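Local coordinates for adenosine monophosphate-protein transferase (Pyrobaculum aerophilum, PDB 2JB7) that binds AMP and adenosine and may act in nucleotide transfer, though its biological role is not established, at residues G21-I26 with H82-Y87; T16-G21 with A111-P116; P41-G46 with R89-I94. All blocks are in the same frame, centred on the assembly; numbering follows the deposited sequence.

Contact 1 of 3, residues G21-I26 with H82-Y87. With AMP (adenosine monophosphate), chain F.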
# COMPACT_ATOMS: atom_id res chain seq x y z
N GLY A 21 9.07 -1.39 17.28
CA GLY A 21 9.48 -0.55 16.16
C GLY A 21 9.87 0.85 16.58
O GLY A 21 10.06 1.12 17.76
N GLN A 22 10.01 1.70 15.58
CA GLN A 22 10.34 3.11 15.79
C GLN A 22 9.40 3.95 14.94
O GLN A 22 9.07 3.61 13.79
CB GLN A 22 11.76 3.34 15.38
CG GLN A 22 12.32 4.68 15.84
CD GLN A 22 13.68 4.82 15.31
OE1 GLN A 22 14.57 4.01 15.60
NE2 GLN A 22 13.87 5.82 14.48
N ALA A 23 8.95 5.05 15.54
CA ALA A 23 8.03 5.96 14.90
C ALA A 23 8.51 7.38 15.20
O ALA A 23 9.75 7.61 15.32
CB ALA A 23 6.63 5.70 15.45
N HIS A 24 7.57 8.31 15.25
CA HIS A 24 7.82 9.70 15.61
C HIS A 24 6.47 10.36 15.81
O HIS A 24 5.46 9.95 15.24
CB HIS A 24 8.63 10.45 14.55
CG HIS A 24 7.85 10.87 13.34
ND1 HIS A 24 7.28 9.95 12.47
CD2 HIS A 24 7.55 12.08 12.83
CE1 HIS A 24 6.67 10.59 11.50
NE2 HIS A 24 6.80 11.89 11.69
N PHE A 25 6.45 11.41 16.62
CA PHE A 25 5.28 12.24 16.83
C PHE A 25 4.30 11.59 17.77
O PHE A 25 4.03 10.37 17.70
CB PHE A 25 4.57 12.57 15.49
CG PHE A 25 3.46 13.60 15.60
CD1 PHE A 25 3.60 14.74 16.41
CD2 PHE A 25 2.29 13.45 14.86
CE1 PHE A 25 2.57 15.67 16.51
CE2 PHE A 25 1.29 14.40 14.94
CZ PHE A 25 1.44 15.50 15.77
N ILE A 26 3.74 12.40 18.66
CA ILE A 26 2.84 11.85 19.69
C ILE A 26 1.60 11.11 19.20
O ILE A 26 1.09 10.23 19.87
CB ILE A 26 2.44 12.98 20.67
CG1 ILE A 26 2.00 12.42 22.03
CG2 ILE A 26 1.48 13.93 20.00
CD1 ILE A 26 2.04 13.48 23.18
N HIS A 82 11.40 7.38 20.72
CA HIS A 82 10.60 7.06 19.54
C HIS A 82 10.40 5.58 19.27
O HIS A 82 9.76 5.20 18.27
CB HIS A 82 11.07 7.85 18.32
CG HIS A 82 10.54 9.24 18.28
ND1 HIS A 82 10.99 10.20 17.40
CD2 HIS A 82 9.57 9.85 19.01
CE1 HIS A 82 10.34 11.33 17.60
NE2 HIS A 82 9.44 11.13 18.54
N VAL A 83 10.92 4.75 20.14
CA VAL A 83 10.57 3.34 20.11
C VAL A 83 9.11 3.14 20.53
O VAL A 83 8.59 3.82 21.43
CB VAL A 83 11.58 2.54 20.98
CG1 VAL A 83 11.06 1.10 21.25
CG2 VAL A 83 12.97 2.56 20.27
N PHE A 84 8.44 2.17 19.88
CA PHE A 84 7.15 1.68 20.36
C PHE A 84 7.15 0.17 20.57
O PHE A 84 7.92 -0.55 19.90
CB PHE A 84 6.01 2.10 19.42
CG PHE A 84 6.03 1.45 18.07
CD1 PHE A 84 6.57 2.13 16.98
CD2 PHE A 84 5.44 0.23 17.85
CE1 PHE A 84 6.57 1.50 15.68
CE2 PHE A 84 5.45 -0.37 16.60
CZ PHE A 84 5.97 0.28 15.54
N VAL A 85 6.30 -0.28 21.49
CA VAL A 85 6.13 -1.67 21.83
C VAL A 85 4.67 -2.02 21.86
O VAL A 85 3.84 -1.30 22.41
CB VAL A 85 6.73 -1.99 23.20
CG1 VAL A 85 6.43 -3.44 23.60
CG2 VAL A 85 8.27 -1.67 23.18
N ILE A 86 4.36 -3.13 21.21
CA ILE A 86 3.01 -3.68 21.15
C ILE A 86 3.04 -5.12 21.61
O ILE A 86 3.84 -5.90 21.13
CB ILE A 86 2.42 -3.64 19.72
CG1 ILE A 86 2.30 -2.20 19.23
CG2 ILE A 86 1.04 -4.37 19.67
CD1 ILE A 86 2.03 -2.13 17.73
N TYR A 87 2.21 -5.44 22.60
CA TYR A 87 1.91 -6.80 22.95
C TYR A 87 0.48 -7.12 22.58
O TYR A 87 -0.45 -6.37 22.88
CB TYR A 87 2.10 -7.05 24.47
CG TYR A 87 3.53 -7.25 24.96
CD1 TYR A 87 4.07 -8.52 25.12
CD2 TYR A 87 4.33 -6.17 25.24
CE1 TYR A 87 5.36 -8.68 25.59
CE2 TYR A 87 5.62 -6.33 25.72
CZ TYR A 87 6.13 -7.57 25.89
OH TYR A 87 7.41 -7.69 26.39
P AMP F . 7.55 17.71 19.17
O1P AMP F . 9.04 17.99 19.36
O2P AMP F . 6.76 18.81 18.51
O3P AMP F . 6.84 17.22 20.39
O5' AMP F . 7.30 16.47 18.15
C5' AMP F . 8.16 15.36 17.85
C4' AMP F . 8.21 15.12 16.34
O4' AMP F . 6.91 14.93 15.75
C3' AMP F . 8.83 16.35 15.68
O3' AMP F . 10.26 16.19 15.69
C2' AMP F . 8.16 16.37 14.31
O2' AMP F . 8.90 15.50 13.46
C1' AMP F . 6.79 15.77 14.59
N9 AMP F . 5.74 16.82 14.75
C8 AMP F . 5.64 17.77 15.71
N7 AMP F . 4.54 18.53 15.55
C5 AMP F . 3.90 18.02 14.45
C6 AMP F . 2.69 18.37 13.75
N6 AMP F . 1.97 19.40 14.20
N1 AMP F . 2.31 17.63 12.66
C2 AMP F . 3.10 16.61 12.25
N3 AMP F . 4.24 16.21 12.85
C4 AMP F . 4.68 16.91 13.93

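Contact 2 of 3, residues T16-G21 with A111-P116. With AMP (adenosine monophosphate), chain D.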
# COMPACT_ATOMS: atom_id res chain seq x y z
N THR A 16 1.11 -14.61 23.92
CA THR A 16 1.33 -13.25 23.41
C THR A 16 2.33 -13.26 22.26
O THR A 16 3.17 -14.19 22.11
CB THR A 16 1.79 -12.26 24.50
OG1 THR A 16 3.15 -12.51 24.87
CG2 THR A 16 0.89 -12.33 25.75
N ASN A 17 2.26 -12.18 21.48
CA ASN A 17 3.28 -11.79 20.54
C ASN A 17 3.71 -10.37 20.80
O ASN A 17 2.94 -9.57 21.34
CB ASN A 17 2.83 -11.95 19.10
CG ASN A 17 2.80 -13.38 18.66
OD1 ASN A 17 1.84 -14.12 18.95
ND2 ASN A 17 3.85 -13.78 17.97
N VAL A 18 4.96 -10.06 20.50
CA VAL A 18 5.44 -8.69 20.65
C VAL A 18 5.80 -8.11 19.28
O VAL A 18 6.28 -8.84 18.42
CB VAL A 18 6.63 -8.62 21.62
CG1 VAL A 18 7.93 -9.15 20.97
CG2 VAL A 18 6.80 -7.18 22.16
N ILE A 19 5.53 -6.82 19.09
CA ILE A 19 5.98 -6.05 17.92
C ILE A 19 6.73 -4.83 18.49
O ILE A 19 6.20 -4.09 19.34
CB ILE A 19 4.80 -5.65 17.02
CG1 ILE A 19 4.08 -6.92 16.51
CG2 ILE A 19 5.27 -4.77 15.80
CD1 ILE A 19 2.73 -6.57 15.86
N ILE A 20 7.96 -4.63 18.03
CA ILE A 20 8.79 -3.49 18.48
C ILE A 20 9.22 -2.70 17.24
O ILE A 20 9.68 -3.28 16.27
CB ILE A 20 10.02 -3.96 19.26
CG1 ILE A 20 9.61 -4.94 20.36
CG2 ILE A 20 10.76 -2.76 19.84
CD1 ILE A 20 10.79 -5.59 21.12
N GLY A 21 9.07 -1.39 17.28
CA GLY A 21 9.48 -0.55 16.16
C GLY A 21 9.87 0.85 16.58
O GLY A 21 10.06 1.12 17.76
N ALA A 111 11.14 -6.12 15.10
CA ALA A 111 10.81 -7.50 15.41
C ALA A 111 9.30 -7.65 15.46
O ALA A 111 8.59 -6.74 15.92
CB ALA A 111 11.41 -7.88 16.74
N ALA A 112 8.82 -8.80 15.01
CA ALA A 112 7.47 -9.25 15.30
C ALA A 112 7.58 -10.75 15.61
O ALA A 112 7.93 -11.52 14.73
CB ALA A 112 6.56 -8.98 14.14
N THR A 113 7.33 -11.15 16.86
CA THR A 113 7.75 -12.48 17.27
C THR A 113 7.18 -12.88 18.62
O THR A 113 6.78 -12.01 19.41
CB THR A 113 9.29 -12.55 17.36
OG1 THR A 113 9.73 -13.92 17.36
CG2 THR A 113 9.80 -11.86 18.59
N ALA A 114 7.16 -14.19 18.87
CA ALA A 114 6.87 -14.73 20.20
C ALA A 114 8.05 -15.58 20.70
O ALA A 114 7.95 -16.20 21.74
CB ALA A 114 5.58 -15.55 20.18
N ASN A 115 9.17 -15.56 19.97
CA ASN A 115 10.43 -16.22 20.38
C ASN A 115 11.15 -15.51 21.49
O ASN A 115 10.94 -14.31 21.71
CB ASN A 115 11.41 -16.26 19.21
CG ASN A 115 10.96 -17.16 18.11
OD1 ASN A 115 10.26 -18.15 18.33
ND2 ASN A 115 11.42 -16.88 16.92
N PRO A 116 12.05 -16.24 22.19
CA PRO A 116 13.02 -15.60 23.05
C PRO A 116 13.63 -14.45 22.26
O PRO A 116 13.98 -14.64 21.10
CB PRO A 116 14.04 -16.71 23.30
CG PRO A 116 13.28 -17.91 23.22
CD PRO A 116 12.23 -17.71 22.20
P AMP D . 6.69 -20.84 16.25
O1P AMP D . 5.28 -20.96 16.80
O2P AMP D . 7.07 -22.04 15.43
O3P AMP D . 7.74 -20.44 17.27
O5' AMP D . 6.57 -19.67 15.09
C5' AMP D . 7.39 -18.50 14.92
C4' AMP D . 6.55 -17.22 14.99
O4' AMP D . 5.52 -17.17 13.99
C3' AMP D . 5.86 -17.08 16.34
O3' AMP D . 6.71 -16.53 17.35
C2' AMP D . 4.71 -16.17 15.98
O2' AMP D . 5.13 -14.79 16.02
C1' AMP D . 4.36 -16.56 14.56
N9 AMP D . 3.31 -17.59 14.47
C8 AMP D . 3.37 -18.84 14.98
N7 AMP D . 2.24 -19.55 14.69
C5 AMP D . 1.43 -18.72 13.98
C6 AMP D . 0.12 -18.81 13.34
N6 AMP D . -0.65 -19.94 13.41
N1 AMP D . -0.35 -17.75 12.66
C2 AMP D . 0.35 -16.61 12.55
N3 AMP D . 1.56 -16.46 13.10
C4 AMP D . 2.15 -17.46 13.81

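Contact 3 of 3, residues P41-G46 with R89-I94. With AMP (adenosine monophosphate), chain D.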
# COMPACT_ATOMS: atom_id res chain seq x y z
N PRO A 41 -11.45 -8.25 15.50
CA PRO A 41 -12.46 -7.92 16.54
C PRO A 41 -12.11 -8.30 17.97
O PRO A 41 -12.31 -7.49 18.87
CB PRO A 41 -13.72 -8.64 16.06
CG PRO A 41 -13.58 -8.67 14.56
CD PRO A 41 -12.06 -8.97 14.37
N GLY A 42 -11.53 -9.46 18.18
CA GLY A 42 -11.31 -9.87 19.61
C GLY A 42 -9.97 -9.48 20.20
O GLY A 42 -9.57 -9.97 21.28
N VAL A 43 -9.23 -8.63 19.50
CA VAL A 43 -7.84 -8.45 19.84
C VAL A 43 -7.72 -7.84 21.21
O VAL A 43 -8.51 -6.93 21.57
CB VAL A 43 -7.09 -7.57 18.81
CG1 VAL A 43 -7.70 -6.15 18.72
CG2 VAL A 43 -5.62 -7.54 19.16
N LYS A 44 -6.74 -8.32 21.96
CA LYS A 44 -6.35 -7.77 23.25
C LYS A 44 -4.95 -7.24 23.10
O LYS A 44 -4.10 -7.88 22.52
CB LYS A 44 -6.40 -8.84 24.35
CG LYS A 44 -7.82 -9.30 24.69
CD LYS A 44 -8.64 -8.17 25.27
CE LYS A 44 -10.05 -8.58 25.68
NZ LYS A 44 -10.66 -7.52 26.56
N PHE A 45 -4.70 -6.03 23.59
CA PHE A 45 -3.38 -5.44 23.35
C PHE A 45 -2.98 -4.40 24.38
O PHE A 45 -3.81 -3.80 25.08
CB PHE A 45 -3.35 -4.82 21.95
CG PHE A 45 -4.34 -3.72 21.80
CD1 PHE A 45 -5.66 -4.03 21.46
CD2 PHE A 45 -4.00 -2.43 22.12
CE1 PHE A 45 -6.62 -3.04 21.39
CE2 PHE A 45 -4.94 -1.39 22.04
CZ PHE A 45 -6.27 -1.71 21.66
N GLY A 46 -1.68 -4.18 24.44
CA GLY A 46 -1.14 -3.00 25.10
C GLY A 46 -0.18 -2.37 24.12
O GLY A 46 0.58 -3.08 23.47
N ARG A 89 -2.66 -10.31 22.24
CA ARG A 89 -3.27 -11.63 22.41
C ARG A 89 -4.47 -11.70 21.47
O ARG A 89 -5.05 -10.67 21.11
CB ARG A 89 -3.77 -11.79 23.85
CG ARG A 89 -2.73 -12.03 24.89
CD ARG A 89 -3.37 -12.16 26.27
NE ARG A 89 -2.38 -12.28 27.32
CZ ARG A 89 -1.71 -13.40 27.62
NH1 ARG A 89 -1.87 -14.53 26.92
NH2 ARG A 89 -0.82 -13.39 28.63
N ASN A 90 -4.89 -12.91 21.11
CA ASN A 90 -6.10 -13.11 20.28
C ASN A 90 -5.96 -12.57 18.86
O ASN A 90 -6.93 -12.36 18.13
CB ASN A 90 -7.38 -12.54 20.94
CG ASN A 90 -7.58 -13.09 22.33
OD1 ASN A 90 -7.16 -14.21 22.66
ND2 ASN A 90 -8.25 -12.31 23.16
N ALA A 91 -4.70 -12.39 18.46
CA ALA A 91 -4.36 -12.01 17.12
C ALA A 91 -2.90 -12.31 16.91
O ALA A 91 -2.12 -12.32 17.86
CB ALA A 91 -4.63 -10.47 16.89
N TRP A 92 -2.54 -12.57 15.67
CA TRP A 92 -1.15 -12.76 15.27
C TRP A 92 -0.56 -11.51 14.65
O TRP A 92 -1.28 -10.73 14.03
CB TRP A 92 -1.08 -13.84 14.21
CG TRP A 92 -1.57 -15.17 14.66
CD1 TRP A 92 -2.78 -15.75 14.32
CD2 TRP A 92 -0.90 -16.09 15.51
NE1 TRP A 92 -2.87 -17.00 14.91
CE2 TRP A 92 -1.73 -17.23 15.65
CE3 TRP A 92 0.33 -16.08 16.17
CZ2 TRP A 92 -1.36 -18.34 16.39
CZ3 TRP A 92 0.71 -17.21 16.91
CH2 TRP A 92 -0.16 -18.30 17.02
N PRO A 93 0.78 -11.35 14.73
CA PRO A 93 1.36 -10.22 14.00
C PRO A 93 0.97 -10.13 12.54
O PRO A 93 0.75 -9.03 12.07
CB PRO A 93 2.88 -10.41 14.20
CG PRO A 93 2.97 -11.06 15.53
CD PRO A 93 1.80 -12.02 15.57
N ILE A 94 0.82 -11.24 11.82
CA ILE A 94 0.48 -11.12 10.40
C ILE A 94 -0.93 -10.50 10.22
O ILE A 94 -1.26 -10.02 9.13
CB ILE A 94 0.52 -12.48 9.63
CG1 ILE A 94 -0.41 -13.53 10.25
CG2 ILE A 94 1.99 -13.00 9.49
CD1 ILE A 94 -0.54 -14.80 9.34
P AMP D . 6.69 -20.84 16.25
O1P AMP D . 5.28 -20.96 16.80
O2P AMP D . 7.07 -22.04 15.43
O3P AMP D . 7.74 -20.44 17.27
O5' AMP D . 6.57 -19.67 15.09
C5' AMP D . 7.39 -18.50 14.92
C4' AMP D . 6.55 -17.22 14.99
O4' AMP D . 5.52 -17.17 13.99
C3' AMP D . 5.86 -17.08 16.34
O3' AMP D . 6.71 -16.53 17.35
C2' AMP D . 4.71 -16.17 15.98
O2' AMP D . 5.13 -14.79 16.02
C1' AMP D . 4.36 -16.56 14.56
N9 AMP D . 3.31 -17.59 14.47
C8 AMP D . 3.37 -18.84 14.98
N7 AMP D . 2.24 -19.55 14.69
C5 AMP D . 1.43 -18.72 13.98
C6 AMP D . 0.12 -18.81 13.34
N6 AMP D . -0.65 -19.94 13.41
N1 AMP D . -0.35 -17.75 12.66
C2 AMP D . 0.35 -16.61 12.55
N3 AMP D . 1.56 -16.46 13.10
C4 AMP D . 2.15 -17.46 13.81

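Contact 1 of 3, residues G21-I26 with H82-Y87
Gly21 lies against the ring of Phe84, and that pair forms the tight end of this contact. Gly21 CA sits 3.8 Å from the ring centroid, over the face and offset toward its rim. Phe84 reaches there because chi1 of 68° sets CG between its backbone N and carbonyl carbon. With no side chain, Gly21 lets the ring come this close. Two backbone bonds lock the pair: Gly21 N to Phe84 O (3.0 Å) and Phe84 N to Gly21 O (2.9 Å). Beyond the last bridge, Ala23 N still bonds to His82 O at 2.9 Å. The His82 ring packs flat on the backbone: a CH-pi contact puts His24 CA over its centre, 3.5 Å from the centroid. His82 ND1 bonds to Asp136 of the second subunit.

The far end is looser. Phe25 turns away from 82-87 and gives its ring to AMP instead. The adenine lies over one ring face, with Phe25 CE1 3.4 Å from AMP C5. With an alanine here, that face of the adenine would probably lose its cover and the base could shift. Ile26 is partly exposed.

The bridged residues belong to strands 17-22 and 83-89. Leu32 of helix 28-37 packs on Phe84, and helix 65-78 meets Val85 and Tyr87 further along.

Contact 2 of 3, residues T16-G21 with A111-P116
An AMP pocket begins where strand 17-22 meets the end of strand 108-113, with Asn17 and Ala114 both lining it. The strands run antiparallel, 178° between their short axes and 4.8 Å apart. Val18 and Thr113 are a hydrogen-bonded pair. Val18 N gives Thr113 O a nearly straight bond of 2.9 Å, and Thr113 N returns one of 3.0 Å to Val18 O. Ile20 N bonds to Ala111 O, while the return bond from Ala111 N to Ile20 O is weak.

Side-chain packing is light. Val18 CG1 lies beside Thr113 CG2 at 4.1 Å, both pointing the same way. On the other face Ile19 CG1 meets the Ala112 methyl at 4.0 Å. Helix 93-101 lies over this second face.

Past Thr113 the chain turns away. Thr113 OG1 accepts from Asn115 N (3.1 Å), which makes an ST turn. The same hydroxyl also bonds to Asp136. Just after Thr113, Ala114 N donates to AMP O3' at 2.8 Å. The Ala114 methyl touches the amide of Asn17, whose chi1 of -75° swings CG beside the backbone N and toward the sugar. Asn17 ND2 approaches AMP O2' too closely for the bond to be trusted.

Tyr162 of the same chain and Ser53 of the third subunit also bond to this AMP. The ribose hydroxyls are met by the backbone N-H of Ala114 and, less certainly, by the Asn17 amide. Both groups touch the nucleoside part, consistent with a site that accepts adenosine as well as AMP.

Contact 3 of 3, residues P41-G46 with R89-I94
Lys44 and Arg89 face each other as a hydrogen-bonded antiparallel pair, and Asn90 closes over the end of it. Lys44 N bonds to Arg89 O at 3.0 Å. Arg89 N answers to Lys44 O at 2.8 Å, equally straight at 173°.

The two side chains leave on the same face of the sheet. Their CB atoms touch at 4.0 Å, but their charged ends go elsewhere. Arg89 stays extended from CG to NE and reaches a salt bridge with Glu66. Its NH1 bonds to the backbone O of Gln14. Lys44 CG stands beside its backbone N (chi1 -69°), 3.4 Å from Asn90 ND2, and the side chains of Lys44 and Asn90 run alongside each other.

Asn90 has a positive phi of 66°, so the chain turns off the strand there. Its ND2 bonds to Gly42 O at 3.3 Å, and that oxygen lies close to the amide plane. Asn90 OD1 bonds to a buffer molecule, probably from crystallisation. Gly42 and Asn90 are exposed, and this is the open side. The buried side is apolar: Val43 CG2 meets the Ala91 methyl at 3.8 Å.

Next along the chain, Trp92 spreads one ring face over the adenine of AMP. AMP N1 stands 3.2 Å above the Trp92 ring plane, over its centre. Ile94 CD1 also touches the base. The arrangement is that of a strand end in an antiparallel sheet, from which the chain passes through 90-92, whose Trp92 lines the AMP pocket, into helix 93-101.

In the fold
From the N terminus, residues 16-21 come first and pair with 111-116, so contact 2 closes the longest loop. Contacts 1 and 3 both nest inside it. Contact 1 starts at 21-26, sharing Gly21 with contact 2, and closes at 82-87. Contact 3 starts at 41-46, within that loop, and closes later at 89-94, so these two cross. Together they join four neighbouring strands of one antiparallel sheet, in the order 44-50, 83-89, 17-22 and 108-113. Contacts 2 and 3 meet at one AMP, where Asn17 packs on Trp92 and Pro93. Contact 1 serves a different AMP, which it shares with the second subunit.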